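Local coordinates for molybdenum cofactor carrier protein (PDB 2IZ6) that probably binds the molybdenum cofactor and carries it in the green alga Chlamydomonas reinhardtii, as a member of the SLOG superfamily, at residues 134-139 / 153-158. Residues are numbered along the deposited sequence; the frame is centred on the assembly and turned at random.
Sequences VVLLGT and GLVHVA
The imidazole of His156 meets the neighbouring strand at its edge: Val134 O lies near the ring plane, with ND1 3.6 Å away, a proximity without a hydrogen bond. A chi1 of -59°, with CG beside the backbone N, turns the ring edge toward this carbonyl, while Leu171 of helix 161-173 touches the same side chain. Val134 O is instead gripped by His156 N at 2.8 Å, nearly in line with the carbonyl bond. The strands run parallel, Val134 beside Val155, Val135 beside His156 and Leu136 beside Val157, and their backbone bonds alternate: Val134 N gives to Leu154 O, Leu136 N to His156 O, and Ala158 N to Leu136 O. Where strand 134-137 gives way to the loop, a water accepts from Gly138 N and donates to Ala158 O.

Each face has its own apolar contact. A chi1 of -178° sets Val135 CG1 against Ala158 CB at 3.9 Å, and both residues touch Ala164 of helix 161-173. On the other face, Leu136 CD1 reaches Val155 CG1 at 3.7 Å, with Phe147 and Thr148 of helix 141-150 against this pair. Strand 134-137 also bonds to strand 110-114, so the contact pairs the last two strands of a parallel, Rossmann-like sheet, the two parallel strands of a beta-alpha-beta unit whose crossover carries helix 141-150.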
loop_
_atom_site.group_PDB
_atom_site.type_symbol
_atom_site.label_atom_id
_atom_site.label_comp_id
_atom_site.label_asym_id
_atom_site.label_seq_id
_atom_site.Cartn_x
_atom_site.Cartn_y
_atom_site.Cartn_z
ATOM N N VAL A 134 9.979 18.337 -9.315
ATOM C CA VAL A 134 10.549 17.281 -10.130
ATOM C C VAL A 134 11.521 17.834 -11.211
ATOM O O VAL A 134 11.244 18.839 -11.884
ATOM C CB VAL A 134 9.423 16.429 -10.799
ATOM C CG1 VAL A 134 10.028 15.322 -11.672
ATOM C CG2 VAL A 134 8.478 15.775 -9.793
ATOM N N VAL A 135 12.636 17.165 -11.351
ATOM C CA VAL A 135 13.603 17.447 -12.400
ATOM C C VAL A 135 13.628 16.381 -13.512
ATOM O O VAL A 135 13.738 15.208 -13.196
ATOM C CB VAL A 135 15.026 17.645 -11.825
ATOM C CG1 VAL A 135 16.005 17.989 -12.915
ATOM C CG2 VAL A 135 15.070 18.744 -10.799
ATOM N N LEU A 136 13.347 16.787 -14.755
ATOM C CA LEU A 136 13.273 15.874 -15.868
ATOM C C LEU A 136 14.533 15.971 -16.685
ATOM O O LEU A 136 14.780 16.991 -17.329
ATOM C CB LEU A 136 12.053 16.228 -16.728
ATOM C CG LEU A 136 10.680 16.196 -16.059
ATOM C CD1 LEU A 136 9.577 16.557 -17.112
ATOM C CD2 LEU A 136 10.402 14.871 -15.401
ATOM N N LEU A 137 15.279 14.867 -16.729
ATOM C CA LEU A 137 16.572 14.776 -17.443
ATOM C C LEU A 137 16.462 13.651 -18.478
ATOM O O LEU A 137 16.138 12.523 -18.160
ATOM C CB LEU A 137 17.726 14.515 -16.481
ATOM C CG LEU A 137 19.121 14.258 -17.114
ATOM C CD1 LEU A 137 19.538 15.499 -17.846
ATOM C CD2 LEU A 137 20.133 13.864 -15.989
ATOM N N GLY A 138 16.718 14.001 -19.712
ATOM C CA GLY A 138 16.731 13.014 -20.810
ATOM C C GLY A 138 15.388 12.420 -21.140
ATOM O O GLY A 138 15.300 11.275 -21.609
ATOM N N THR A 139 14.321 13.179 -20.866
ATOM C CA THR A 139 12.949 12.788 -21.223
ATOM C C THR A 139 12.625 13.440 -22.594
ATOM O O THR A 139 13.189 14.427 -22.966
ATOM C CB THR A 139 11.903 13.113 -20.100
ATOM O OG1 THR A 139 11.627 14.523 -19.990
ATOM C CG2 THR A 139 12.388 12.595 -18.728
ATOM N N GLY A 153 5.094 25.213 -12.182
ATOM C CA GLY A 153 5.933 25.716 -11.126
ATOM C C GLY A 153 6.816 24.678 -10.480
ATOM O O GLY A 153 7.754 25.014 -9.796
ATOM N N LEU A 154 6.473 23.416 -10.641
ATOM C CA LEU A 154 7.211 22.328 -9.963
ATOM C C LEU A 154 8.056 21.494 -10.901
ATOM O O LEU A 154 8.777 20.677 -10.408
ATOM C CB LEU A 154 6.203 21.385 -9.251
ATOM C CG LEU A 154 5.487 21.969 -7.990
ATOM C CD1 LEU A 154 4.468 21.028 -7.405
ATOM C CD2 LEU A 154 6.475 22.286 -7.007
ATOM N N VAL A 155 7.951 21.703 -12.227
ATOM C CA VAL A 155 8.647 20.855 -13.215
ATOM C C VAL A 155 9.829 21.615 -13.772
ATOM O O VAL A 155 9.710 22.711 -14.260
ATOM C CB VAL A 155 7.672 20.430 -14.308
ATOM C CG1 VAL A 155 8.360 19.662 -15.405
ATOM C CG2 VAL A 155 6.653 19.516 -13.746
ATOM N N HIS A 156 11.010 21.029 -13.634
ATOM C CA HIS A 156 12.257 21.630 -14.042
ATOM C C HIS A 156 12.845 20.705 -15.116
ATOM O O HIS A 156 13.123 19.538 -14.896
ATOM C CB HIS A 156 13.230 21.817 -12.897
ATOM C CG HIS A 156 12.700 22.666 -11.795
ATOM N ND1 HIS A 156 11.824 22.202 -10.827
ATOM C CD2 HIS A 156 12.939 23.963 -11.507
ATOM C CE1 HIS A 156 11.530 23.205 -10.007
ATOM N NE2 HIS A 156 12.166 24.281 -10.413
ATOM N N VAL A 157 12.977 21.235 -16.293
ATOM C CA VAL A 157 13.561 20.470 -17.376
ATOM C C VAL A 157 15.069 20.742 -17.402
ATOM O O VAL A 157 15.503 21.895 -17.526
ATOM C CB VAL A 157 12.838 20.822 -18.714
ATOM C CG1 VAL A 157 13.501 20.175 -19.830
ATOM C CG2 VAL A 157 11.424 20.374 -18.671
ATOM N N ALA A 158 15.874 19.691 -17.387
ATOM C CA ALA A 158 17.344 19.828 -17.329
ATOM C C ALA A 158 17.924 19.308 -18.609
ATOM O O ALA A 158 17.537 18.263 -19.096
ATOM C CB ALA A 158 17.891 19.102 -16.183
HETATM O O HOH W 1 17.535 16.397 -21.051
#